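Invasin (Yersinia enterocolitica, PDB 1P9H) binds collagen as a trimeric outer-membrane adhesin, forming a fibrillar matrix on the bacterial surface that promotes attachment to and invasion of host cells and protects against complement and phagocytosis. Local coordinates at residues A50-K53 with I58-G61; A71-V74 with I79-G82; V83-I88 with S92-D97; G125-V128 with K133-A136; T182-G187 with T191-V196. All blocks are in the same frame, centred on the assembly; numbering follows the deposited sequence.

Interaction 1 (A50-K53 with I58-G61); sequences ASAK and IAIG
The backbones of Ala50-Lys53 and Ile58-Gly61 run in roughly opposite directions, and at the closest point of the pairing the CA atoms of Ala52 and Ala59 are 5.0 Å apart; no hydrogen bond crosses the gap. What fills it is methyl groups meeting backbone. Ala59 points its CB toward the other segment, over the peptide that joins Ser51 to Ala52. There it lies 3.4 Å from Ser51 O, with Ala52 CB beside it at 4.0 Å from Ala59 CB. Ala50 CB works in the reverse sense: it lies 3.5 Å from Gly61 O and 3.7 Å from Ala59 O. Methyls thus meet carbonyls and one another, consistent with the short separation of the two strands. The contact belongs to the left-handed parallel beta-roll of the YadA head. Each coil gives one short strand to each of two parallel sheets, and hydrogen bonds run from coil to coil, Ser51 with Ala64 and Ala66, Ile58 with Ala71 and Ala73. Ser51 turns its side chain away from the interior. Ile58 and Ile60 point away from Ala50-Lys53; Ile58 packs on Gly75 of the second subunit, Ile60 on Val22 of the third. Strand 22-24 flanks strand 58-60 at the edge of its sheet, and there Gln23 OE1 accepts a hydrogen bond from Ala52 N.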
loop_
_atom_site.group_PDB
_atom_site.type_symbol
_atom_site.label_atom_id
_atom_site.label_comp_id
_atom_site.label_asym_id
_atom_site.label_seq_id
_atom_site.Cartn_x
_atom_site.Cartn_y
_atom_site.Cartn_z
ATOM N N ALA A 50 6.984 15.362 -21.456
ATOM C CA ALA A 50 7.249 14.970 -20.081
ATOM C C ALA A 50 8.444 15.815 -19.668
ATOM O O ALA A 50 9.174 16.319 -20.525
ATOM C CB ALA A 50 7.596 13.490 -20.013
ATOM N N SER A 51 8.649 15.972 -18.368
ATOM C CA SER A 51 9.750 16.783 -17.878
ATOM C C SER A 51 10.458 16.175 -16.671
ATOM O O SER A 51 9.906 16.131 -15.573
ATOM C CB SER A 51 9.232 18.180 -17.515
ATOM O OG SER A 51 10.269 19.002 -17.009
ATOM N N ALA A 52 11.680 15.699 -16.891
ATOM C CA ALA A 52 12.497 15.124 -15.827
ATOM C C ALA A 52 13.535 16.195 -15.499
ATOM O O ALA A 52 14.588 16.266 -16.133
ATOM C CB ALA A 52 13.178 13.850 -16.314
ATOM N N LYS A 53 13.226 17.032 -14.512
ATOM C CA LYS A 53 14.103 18.136 -14.123
ATOM C C LYS A 53 15.178 17.826 -13.093
ATOM O O LYS A 53 16.124 18.598 -12.925
ATOM C CB LYS A 53 13.266 19.302 -13.597
ATOM C CG LYS A 53 12.291 19.888 -14.597
ATOM C CD LYS A 53 11.566 21.074 -13.983
ATOM C CE LYS A 53 10.605 21.718 -14.961
ATOM N NZ LYS A 53 9.972 22.926 -14.358
ATOM N N ILE A 58 12.987 10.496 -13.205
ATOM C CA ILE A 58 12.290 9.768 -14.257
ATOM C C ILE A 58 10.891 10.353 -14.433
ATOM O O ILE A 58 10.124 10.440 -13.474
ATOM C CB ILE A 58 12.152 8.271 -13.883
ATOM C CG1 ILE A 58 13.536 7.636 -13.740
ATOM C CG2 ILE A 58 11.325 7.534 -14.939
ATOM C CD1 ILE A 58 13.498 6.234 -13.164
ATOM N N ALA A 59 10.568 10.765 -15.657
ATOM C CA ALA A 59 9.252 11.323 -15.959
ATOM C C ALA A 59 8.757 10.649 -17.228
ATOM O O ALA A 59 9.377 10.773 -18.285
ATOM C CB ALA A 59 9.341 12.833 -16.158
ATOM N N ILE A 60 7.640 9.937 -17.115
ATOM C CA ILE A 60 7.066 9.210 -18.239
ATOM C C ILE A 60 5.575 9.494 -18.386
ATOM O O ILE A 60 4.811 9.333 -17.435
ATOM C CB ILE A 60 7.255 7.684 -18.049
ATOM C CG1 ILE A 60 8.744 7.357 -17.897
ATOM C CG2 ILE A 60 6.647 6.922 -19.230
ATOM C CD1 ILE A 60 9.012 5.894 -17.582
ATOM N N GLY A 61 5.166 9.909 -19.584
ATOM C CA GLY A 61 3.764 10.191 -19.843
ATOM C C GLY A 61 3.463 11.628 -20.222
ATOM O O GLY A 61 4.258 12.533 -19.970
#

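Interaction 2 (A71-V74 with I79-G82); sequences AVAV and IATG
Extended backbone torsions at Val72 (phi -130°, psi 126°) put the methyls of Ala71 and Ala73, two residues apart, on the same face of the chain, both directed toward Ala80. With the methyl of Ala80 they form a small apolar cluster between the two sheets of the left-handed beta-roll, strand 72-74 belonging to one sheet and strand 79-80 to the other. Ala80 CB sits in the middle, 3.9 Å from Ala71 CB and 4.1 Å from Ala73 CB. It also lies 3.5 Å from Val72 O, a carbonyl already engaged along the sheet by the backbone of Ala87. No hydrogen bond joins the two strands directly; each finds its backbone partners in the coils on its flanks, so across this gap the two segments meet by packing. Ser85 of the next coil touches both Ala71 and Ala80 and closes the cluster on that side. On the reverse face of strand 72-74, Val72 and Val74 point away from the interior, and Val74 packs on Ile58 of the third subunit. At the end remote from the connecting turn, Ala71 CB lies 3.5 Å from Gly82 O.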
loop_
_atom_site.group_PDB
_atom_site.type_symbol
_atom_site.label_atom_id
_atom_site.label_comp_id
_atom_site.label_asym_id
_atom_site.label_seq_id
_atom_site.Cartn_x
_atom_site.Cartn_y
_atom_site.Cartn_z
ATOM N N ALA A 71 13.466 11.931 -8.294
ATOM C CA ALA A 71 12.015 11.774 -8.232
ATOM C C ALA A 71 11.515 10.947 -9.416
ATOM O O ALA A 71 12.156 10.898 -10.466
ATOM C CB ALA A 71 11.338 13.140 -8.216
ATOM N N VAL A 72 10.364 10.307 -9.243
ATOM C CA VAL A 72 9.780 9.466 -10.284
ATOM C C VAL A 72 8.319 9.829 -10.506
ATOM O O VAL A 72 7.530 9.844 -9.564
ATOM C CB VAL A 72 9.855 7.970 -9.884
ATOM C CG1 VAL A 72 9.186 7.098 -10.946
ATOM C CG2 VAL A 72 11.307 7.556 -9.694
ATOM N N ALA A 73 7.966 10.126 -11.752
ATOM C CA ALA A 73 6.591 10.467 -12.094
ATOM C C ALA A 73 6.191 9.684 -13.333
ATOM O O ALA A 73 6.786 9.843 -14.395
ATOM C CB ALA A 73 6.463 11.968 -12.358
ATOM N N VAL A 74 5.191 8.825 -13.187
ATOM C CA VAL A 74 4.706 8.030 -14.307
ATOM C C VAL A 74 3.192 8.166 -14.375
ATOM O O VAL A 74 2.487 7.812 -13.433
ATOM C CB VAL A 74 5.074 6.536 -14.149
ATOM C CG1 VAL A 74 4.559 5.746 -15.352
ATOM C CG2 VAL A 74 6.585 6.383 -14.025
ATOM N N ILE A 79 2.750 14.344 -11.055
ATOM C CA ILE A 79 3.702 15.319 -10.535
ATOM C C ILE A 79 4.422 14.808 -9.297
ATOM O O ILE A 79 3.783 14.414 -8.328
ATOM C CB ILE A 79 2.986 16.630 -10.125
ATOM C CG1 ILE A 79 2.190 17.191 -11.305
ATOM C CG2 ILE A 79 4.011 17.646 -9.641
ATOM C CD1 ILE A 79 1.258 18.340 -10.933
ATOM N N ALA A 80 5.750 14.814 -9.342
ATOM C CA ALA A 80 6.578 14.414 -8.207
ATOM C C ALA A 80 7.416 15.663 -7.964
ATOM O O ALA A 80 8.413 15.894 -8.649
ATOM C CB ALA A 80 7.466 13.233 -8.578
ATOM N N THR A 81 6.987 16.458 -6.986
ATOM C CA THR A 81 7.632 17.721 -6.644
ATOM C C THR A 81 8.798 17.611 -5.664
ATOM O O THR A 81 9.699 18.449 -5.669
ATOM C CB THR A 81 6.598 18.701 -6.039
ATOM O OG1 THR A 81 5.418 18.720 -6.851
ATOM C CG2 THR A 81 7.168 20.106 -5.968
ATOM N N GLY A 82 8.777 16.582 -4.825
ATOM C CA GLY A 82 9.824 16.404 -3.837
ATOM C C GLY A 82 11.038 15.579 -4.192
ATOM O O GLY A 82 11.014 14.750 -5.103
#

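Interaction 3 (V83-I88 with S92-D97)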
loop_
_atom_site.group_PDB
_atom_site.type_symbol
_atom_site.label_atom_id
_atom_site.label_comp_id
_atom_site.label_asym_id
_atom_site.label_seq_id
_atom_site.Cartn_x
_atom_site.Cartn_y
_atom_site.Cartn_z
ATOM N N VAL A 83 12.120 15.827 -3.463
ATOM C CA VAL A 83 13.349 15.080 -3.653
ATOM C C VAL A 83 12.990 13.633 -3.318
ATOM O O VAL A 83 12.332 13.371 -2.308
ATOM C CB VAL A 83 14.445 15.567 -2.686
ATOM C CG1 VAL A 83 15.684 14.690 -2.807
ATOM C CG2 VAL A 83 14.786 17.018 -2.989
ATOM N N ASN A 84 13.400 12.708 -4.178
ATOM C CA ASN A 84 13.133 11.284 -3.979
ATOM C C ASN A 84 11.658 10.901 -3.899
ATOM O O ASN A 84 11.340 9.815 -3.421
ATOM C CB ASN A 84 13.825 10.775 -2.711
ATOM C CG ASN A 84 15.331 10.853 -2.795
ATOM O OD1 ASN A 84 15.917 10.591 -3.842
ATOM N ND2 ASN A 84 15.969 11.194 -1.682
ATOM N N SER A 85 10.759 11.771 -4.348
ATOM C CA SER A 85 9.338 11.446 -4.298
ATOM C C SER A 85 8.942 10.559 -5.475
ATOM O O SER A 85 9.625 10.521 -6.501
ATOM C CB SER A 85 8.483 12.717 -4.282
ATOM O OG SER A 85 8.664 13.491 -5.451
ATOM N N VAL A 86 7.835 9.842 -5.316
ATOM C CA VAL A 86 7.353 8.929 -6.345
ATOM C C VAL A 86 5.852 9.102 -6.539
ATOM O O VAL A 86 5.081 8.989 -5.588
ATOM C CB VAL A 86 7.631 7.462 -5.947
ATOM C CG1 VAL A 86 7.164 6.524 -7.051
ATOM C CG2 VAL A 86 9.126 7.268 -5.672
ATOM N N ALA A 87 5.443 9.375 -7.772
ATOM C CA ALA A 87 4.028 9.557 -8.085
ATOM C C ALA A 87 3.678 8.784 -9.345
ATOM O O ALA A 87 4.219 9.058 -10.413
ATOM C CB ALA A 87 3.724 11.038 -8.286
ATOM N N ILE A 88 2.783 7.810 -9.222
ATOM C CA ILE A 88 2.370 7.031 -10.382
ATOM C C ILE A 88 0.855 6.983 -10.472
ATOM O O ILE A 88 0.166 6.676 -9.497
ATOM C CB ILE A 88 2.940 5.601 -10.342
ATOM C CG1 ILE A 88 4.468 5.668 -10.438
ATOM C CG2 ILE A 88 2.362 4.772 -11.499
ATOM C CD1 ILE A 88 5.150 4.318 -10.573
ATOM N N SER A 92 -1.647 12.021 -10.430
ATOM C CA SER A 92 -1.146 11.657 -9.106
ATOM C C SER A 92 -0.069 12.671 -8.731
ATOM O O SER A 92 0.739 13.058 -9.575
ATOM C CB SER A 92 -0.550 10.246 -9.139
ATOM O OG SER A 92 -0.048 9.865 -7.869
ATOM N N LYS A 93 -0.045 13.104 -7.472
ATOM C CA LYS A 93 0.947 14.084 -7.065
ATOM C C LYS A 93 1.576 13.879 -5.694
ATOM O O LYS A 93 0.895 13.800 -4.670
ATOM C CB LYS A 93 0.381 15.509 -7.194
ATOM C CG LYS A 93 -0.913 15.794 -6.462
ATOM C CD LYS A 93 -1.418 17.197 -6.821
ATOM C CE LYS A 93 -2.626 17.609 -5.994
ATOM N NZ LYS A 93 -3.829 16.786 -6.297
ATOM N N ALA A 94 2.898 13.759 -5.707
ATOM C CA ALA A 94 3.699 13.598 -4.503
ATOM C C ALA A 94 4.209 15.019 -4.295
ATOM O O ALA A 94 5.105 15.480 -5.006
ATOM C CB ALA A 94 4.850 12.632 -4.765
ATOM N N LEU A 95 3.625 15.703 -3.315
ATOM C CA LEU A 95 3.914 17.110 -3.044
ATOM C C LEU A 95 5.002 17.482 -2.051
ATOM O O LEU A 95 5.132 18.651 -1.689
ATOM C CB LEU A 95 2.615 17.797 -2.621
ATOM C CG LEU A 95 1.443 17.638 -3.591
ATOM C CD1 LEU A 95 0.194 18.265 -2.990
ATOM C CD2 LEU A 95 1.786 18.280 -4.919
ATOM N N GLY A 96 5.781 16.507 -1.608
ATOM C CA GLY A 96 6.840 16.804 -0.667
ATOM C C GLY A 96 7.952 15.789 -0.791
ATOM O O GLY A 96 7.789 14.768 -1.453
ATOM N N ASP A 97 9.088 16.068 -0.161
ATOM C CA ASP A 97 10.209 15.147 -0.221
ATOM C C ASP A 97 9.807 13.758 0.258
ATOM O O ASP A 97 9.045 13.615 1.217
ATOM C CB ASP A 97 11.372 15.648 0.642
ATOM C CG ASP A 97 11.971 16.942 0.129
ATOM O OD1 ASP A 97 11.724 17.302 -1.044
ATOM O OD2 ASP A 97 12.708 17.593 0.902
#
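Val83-Ile88 and Ser92-Asp97 run nearly antiparallel, their end-to-end directions 161° apart, and come together at two places: the CA atoms of Val83 and Asp97 are 4.7 Å apart, those of Ala87 and Ala94 5.4 Å. Together they make one coil of the left-handed beta-roll, with strand 86-88 in the sheet that faces the other subunits and strand 93-94 in the outer one. Between the strands the packing is of small groups. Ala94 CB is shared by Ser85 CB, 3.7 Å away, and Ala87 CB, 4.0 Å away, while Ala87 CB also reaches over the backbone of Ser92 and Lys93. At the far end Ser92 CB lies 3.7 Å from Ile88 O. Two buried serines find polar partners outside the pair: Ser85 OG bonds with Gly82 O, and Ser92 OG, in one of its two conformers, with Ser106 OG and Thr101 OG1. On the other face Val86 and Ile88 turn away from the coil and pack on Tyr102 of the second subunit, and Ile88 also meets Ile88 of the third. The open end is closed differently, by a hydrogen bond. Asp97 and Val83 lie side by side, their side chains pointing the same way, and the Asp97 carboxylate, swung beside its own backbone N (chi1 -65°), reaches across to the start of the other segment. There Val83 N donates to Asp97 OD1 over 2.9 Å at an N-H...O angle of 156°, approaching from above the carboxylate plane, and Val83 CG2 rests 3.6 Å from that same OD1.

Interaction 4 (G125-V128 with K133-A136); sequences GVAV and KADA
In Ala134 the side chain is a single atom, CB, which is also its tip, and this methyl carries the contact. It points toward strand 126-128 and lies 3.5 Å from Val126 O. Next comes the carbon of that carbonyl, Val126 C, 4.0 Å from Ala134 CB, and then Ala127 CB, 4.2 Å from the same methyl. Ala127 answers from the other strand, its own methyl directed toward Ala134 and level with it, for the CA atoms of the two are 5.5 Å apart. Thr121, from the preceding strand of the outer sheet, touches both methyls, and Ser139 lies against Ala134 from the following coil. This is a rung of the left-handed parallel beta-roll, in which small residues fill the space between the sheets. The first segment begins with Gly125, so no methyl stands beside Ala134 at that point, and the pairing here amounts to two side chains. Beyond the interior, Val126 points away from Ala134, and its side chain packs on Val128 of the second subunit. Val128 on the same face meets Val128 of the second subunit and Val126 of the third.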
loop_
_atom_site.group_PDB
_atom_site.type_symbol
_atom_site.label_atom_id
_atom_site.label_comp_id
_atom_site.label_asym_id
_atom_site.label_seq_id
_atom_site.Cartn_x
_atom_site.Cartn_y
_atom_site.Cartn_z
ATOM N N GLY A 125 1.790 10.803 6.863
ATOM C CA GLY A 125 0.633 9.960 7.098
ATOM C C GLY A 125 0.559 8.797 6.131
ATOM O O GLY A 125 1.426 8.627 5.271
ATOM N N VAL A 126 -0.479 7.985 6.287
ATOM C CA VAL A 126 -0.700 6.835 5.420
ATOM C C VAL A 126 -2.176 6.755 5.071
ATOM O O VAL A 126 -3.032 6.737 5.955
ATOM C CB VAL A 126 -0.304 5.510 6.109
ATOM C CG1 VAL A 126 -0.704 4.330 5.224
ATOM C CG2 VAL A 126 1.191 5.483 6.385
ATOM N N ALA A 127 -2.469 6.729 3.776
ATOM C CA ALA A 127 -3.840 6.618 3.303
ATOM C C ALA A 127 -3.859 5.517 2.254
ATOM O O ALA A 127 -3.173 5.611 1.240
ATOM C CB ALA A 127 -4.308 7.943 2.688
ATOM N N VAL A 128 -4.614 4.456 2.521
ATOM C CA VAL A 128 -4.727 3.354 1.574
ATOM C C VAL A 128 -6.201 3.063 1.350
ATOM O O VAL A 128 -6.935 2.769 2.295
ATOM C CB VAL A 128 -4.044 2.069 2.087
ATOM C CG1 VAL A 128 -4.150 0.975 1.026
ATOM C CG2 VAL A 128 -2.581 2.336 2.400
ATOM N N LYS A 133 -8.658 9.284 3.404
ATOM C CA LYS A 133 -8.124 10.590 3.775
ATOM C C LYS A 133 -7.466 10.624 5.152
ATOM O O LYS A 133 -8.141 10.510 6.175
ATOM C CB LYS A 133 -9.246 11.637 3.752
ATOM C CG LYS A 133 -9.956 11.806 2.417
ATOM C CD LYS A 133 -11.159 12.731 2.580
ATOM C CE LYS A 133 -11.939 12.888 1.284
ATOM N NZ LYS A 133 -11.154 13.606 0.244
ATOM N N ALA A 134 -6.147 10.781 5.168
ATOM C CA ALA A 134 -5.387 10.873 6.410
ATOM C C ALA A 134 -5.075 12.360 6.541
ATOM O O ALA A 134 -3.955 12.801 6.271
ATOM C CB ALA A 134 -4.102 10.063 6.298
ATOM N N ASP A 135 -6.080 13.127 6.950
ATOM C CA ASP A 135 -5.955 14.578 7.066
ATOM C C ASP A 135 -5.076 15.092 8.192
ATOM O O ASP A 135 -4.480 16.163 8.072
ATOM C CB ASP A 135 -7.339 15.220 7.182
ATOM C CG ASP A 135 -8.122 15.172 5.881
ATOM O OD1 ASP A 135 -7.561 14.743 4.849
ATOM O OD2 ASP A 135 -9.302 15.574 5.888
ATOM N N ALA A 136 -5.003 14.353 9.291
ATOM C CA ALA A 136 -4.166 14.774 10.404
ATOM C C ALA A 136 -2.748 14.310 10.107
ATOM O O ALA A 136 -2.546 13.230 9.556
ATOM C CB ALA A 136 -4.664 14.154 11.705
#

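Interaction 5 (T182-G187 with T191-V196)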
loop_
_atom_site.group_PDB
_atom_site.type_symbol
_atom_site.label_atom_id
_atom_site.label_comp_id
_atom_site.label_asym_id
_atom_site.label_seq_id
_atom_site.Cartn_x
_atom_site.Cartn_y
_atom_site.Cartn_z
ATOM N N THR A 182 -12.963 -9.368 16.563
ATOM C CA THR A 182 -12.862 -10.800 16.829
ATOM C C THR A 182 -11.472 -11.416 16.875
ATOM O O THR A 182 -10.495 -10.825 16.414
ATOM C CB THR A 182 -13.673 -11.570 15.785
ATOM O OG1 THR A 182 -13.009 -11.481 14.517
ATOM C CG2 THR A 182 -15.063 -10.965 15.644
ATOM N N HIS A 183 -11.414 -12.630 17.420
ATOM C CA HIS A 183 -10.180 -13.397 17.560
ATOM C C HIS A 183 -9.190 -12.684 18.469
ATOM O O HIS A 183 -7.981 -12.655 18.209
ATOM C CB HIS A 183 -9.567 -13.654 16.181
ATOM C CG HIS A 183 -10.472 -14.405 15.253
ATOM N ND1 HIS A 183 -10.514 -15.781 15.198
ATOM C CD2 HIS A 183 -11.398 -13.966 14.365
ATOM C CE1 HIS A 183 -11.424 -16.158 14.317
ATOM N NE2 HIS A 183 -11.975 -15.076 13.798
ATOM N N LEU A 184 -9.725 -12.121 19.548
ATOM C CA LEU A 184 -8.939 -11.402 20.541
ATOM C C LEU A 184 -8.597 -12.315 21.712
ATOM O O LEU A 184 -9.491 -12.865 22.358
ATOM C CB LEU A 184 -9.737 -10.204 21.065
ATOM C CG LEU A 184 -9.115 -9.414 22.220
ATOM C CD1 LEU A 184 -7.896 -8.649 21.726
ATOM C CD2 LEU A 184 -10.146 -8.451 22.798
ATOM N N ALA A 185 -7.304 -12.484 21.973
ATOM C CA ALA A 185 -6.853 -13.302 23.093
ATOM C C ALA A 185 -6.993 -12.444 24.347
ATOM O O ALA A 185 -6.819 -11.225 24.293
ATOM C CB ALA A 185 -5.398 -13.716 22.894
ATOM N N ALA A 186 -7.302 -13.079 25.475
ATOM C CA ALA A 186 -7.477 -12.354 26.728
ATOM C C ALA A 186 -6.280 -11.476 27.072
ATOM O O ALA A 186 -5.126 -11.882 26.914
ATOM C CB ALA A 186 -7.744 -13.340 27.865
ATOM N N GLY A 187 -6.565 -10.266 27.544
ATOM C CA GLY A 187 -5.501 -9.352 27.911
ATOM C C GLY A 187 -4.858 -9.741 29.230
ATOM O O GLY A 187 -5.492 -10.377 30.075
ATOM N N THR A 191 -2.991 -2.353 30.095
ATOM C CA THR A 191 -3.445 -1.701 28.873
ATOM C C THR A 191 -3.734 -2.654 27.715
ATOM O O THR A 191 -3.681 -2.261 26.548
ATOM C CB THR A 191 -2.442 -0.621 28.418
ATOM O OG1 THR A 191 -1.124 -1.178 28.356
ATOM C CG2 THR A 191 -2.444 0.546 29.401
ATOM N N ASP A 192 -4.033 -3.909 28.038
ATOM C CA ASP A 192 -4.381 -4.902 27.023
ATOM C C ASP A 192 -5.906 -4.906 26.915
ATOM O O ASP A 192 -6.602 -4.594 27.884
ATOM C CB ASP A 192 -3.936 -6.311 27.431
ATOM C CG ASP A 192 -2.439 -6.534 27.302
ATOM O OD1 ASP A 192 -1.713 -5.641 26.818
ATOM O OD2 ASP A 192 -1.987 -7.634 27.687
ATOM N N ALA A 193 -6.423 -5.273 25.748
ATOM C CA ALA A 193 -7.863 -5.331 25.542
ATOM C C ALA A 193 -8.440 -6.544 26.262
ATOM O O ALA A 193 -7.743 -7.531 26.493
ATOM C CB ALA A 193 -8.184 -5.405 24.050
ATOM N N VAL A 194 -9.719 -6.458 26.609
ATOM C CA VAL A 194 -10.418 -7.535 27.310
ATOM C C VAL A 194 -11.425 -8.207 26.380
ATOM O O VAL A 194 -12.105 -7.525 25.614
ATOM C CB VAL A 194 -11.180 -6.967 28.542
ATOM C CG1 VAL A 194 -12.119 -8.018 29.117
ATOM C CG2 VAL A 194 -10.187 -6.513 29.598
ATOM N N ASN A 195 -11.516 -9.538 26.424
ATOM C CA ASN A 195 -12.500 -10.221 25.590
ATOM C C ASN A 195 -13.689 -10.659 26.439
ATOM O O ASN A 195 -13.661 -10.536 27.663
ATOM C CB ASN A 195 -11.896 -11.410 24.811
ATOM C CG ASN A 195 -11.407 -12.543 25.701
ATOM O OD1 ASN A 195 -11.863 -12.721 26.830
ATOM N ND2 ASN A 195 -10.483 -13.339 25.167
ATOM N N VAL A 196 -14.738 -11.145 25.783
ATOM C CA VAL A 196 -15.954 -11.565 26.472
ATOM C C VAL A 196 -15.731 -12.628 27.548
ATOM O O VAL A 196 -16.228 -12.491 28.669
ATOM C CB VAL A 196 -17.008 -12.065 25.456
ATOM C CG1 VAL A 196 -18.199 -12.679 26.184
ATOM C CG2 VAL A 196 -17.476 -10.899 24.586
HETATM O O HOH W 1 -5.755 -8.610 24.637
#
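The neck of the adhesin, where the head gives way to the coiled-coil stalk, is built around a loop that folds back on itself, Thr182-Gly187 against Thr191-Val196. Asn195 joins the arms from the N-cap position of helix 196-204, where its OD1 accepts a hydrogen bond from Gln198 N. Its CG stands between the backbone N and the carbonyl carbon (chi1 65°), and chi2 of 25° turns ND2 to the other arm. ND2 donates to Leu184 O over 3.0 Å, almost straight (177°), with the acceptor in the plane of the amide. Both ends of the amide are thus engaged, which fixes its rotation. Leu184 CD2 packs on Ala193 CB at 3.8 Å and also touches Val194 O at 3.6 Å. A water bridges the arms, donating to Ala185 O and to Ala193 O, at 2.8 and 2.9 Å from its oxygen. Near the tip of the loop Gly187 has no side chain, and its CA comes within 3.5 Å of Asp192 CB and makes a CA-H...O contact with Ala193 O. The carboxylate of Asp192 has other partners: OD2 accepts from Thr188 N and Lys189 N and forms a salt bridge with Arg166 of the second subunit. Other subunits also contact the loop elsewhere. Thr182, ending strand 180-182, pairs in a parallel ladder with a strand of the third subunit, Ala186 O accepts from Gln180 of that chain, and the other arm passes through Asn195 into helix 196-204.

Interactions 1 to 4 follow one another along the chain and along the head, each joining the same two parallel sheets. Interactions 1 and 2, with centres 8 Å apart, are linked by hydrogen bonds between strands 58-60 and 72-74; interactions 2 and 3, with centres about 4 Å apart, belong to adjoining coils bonded in both sheets. Interaction 4 lies further on, its centre about 15 Å from that of interaction 3, with other coils between. Interaction 5 stands apart in the neck, its centre about 27 Å from that of interaction 4 and 51 Å from that of interaction 1. A repeated, methyl-lined coil thus builds the trimeric head, and a loop of different design hands it over to the stalk.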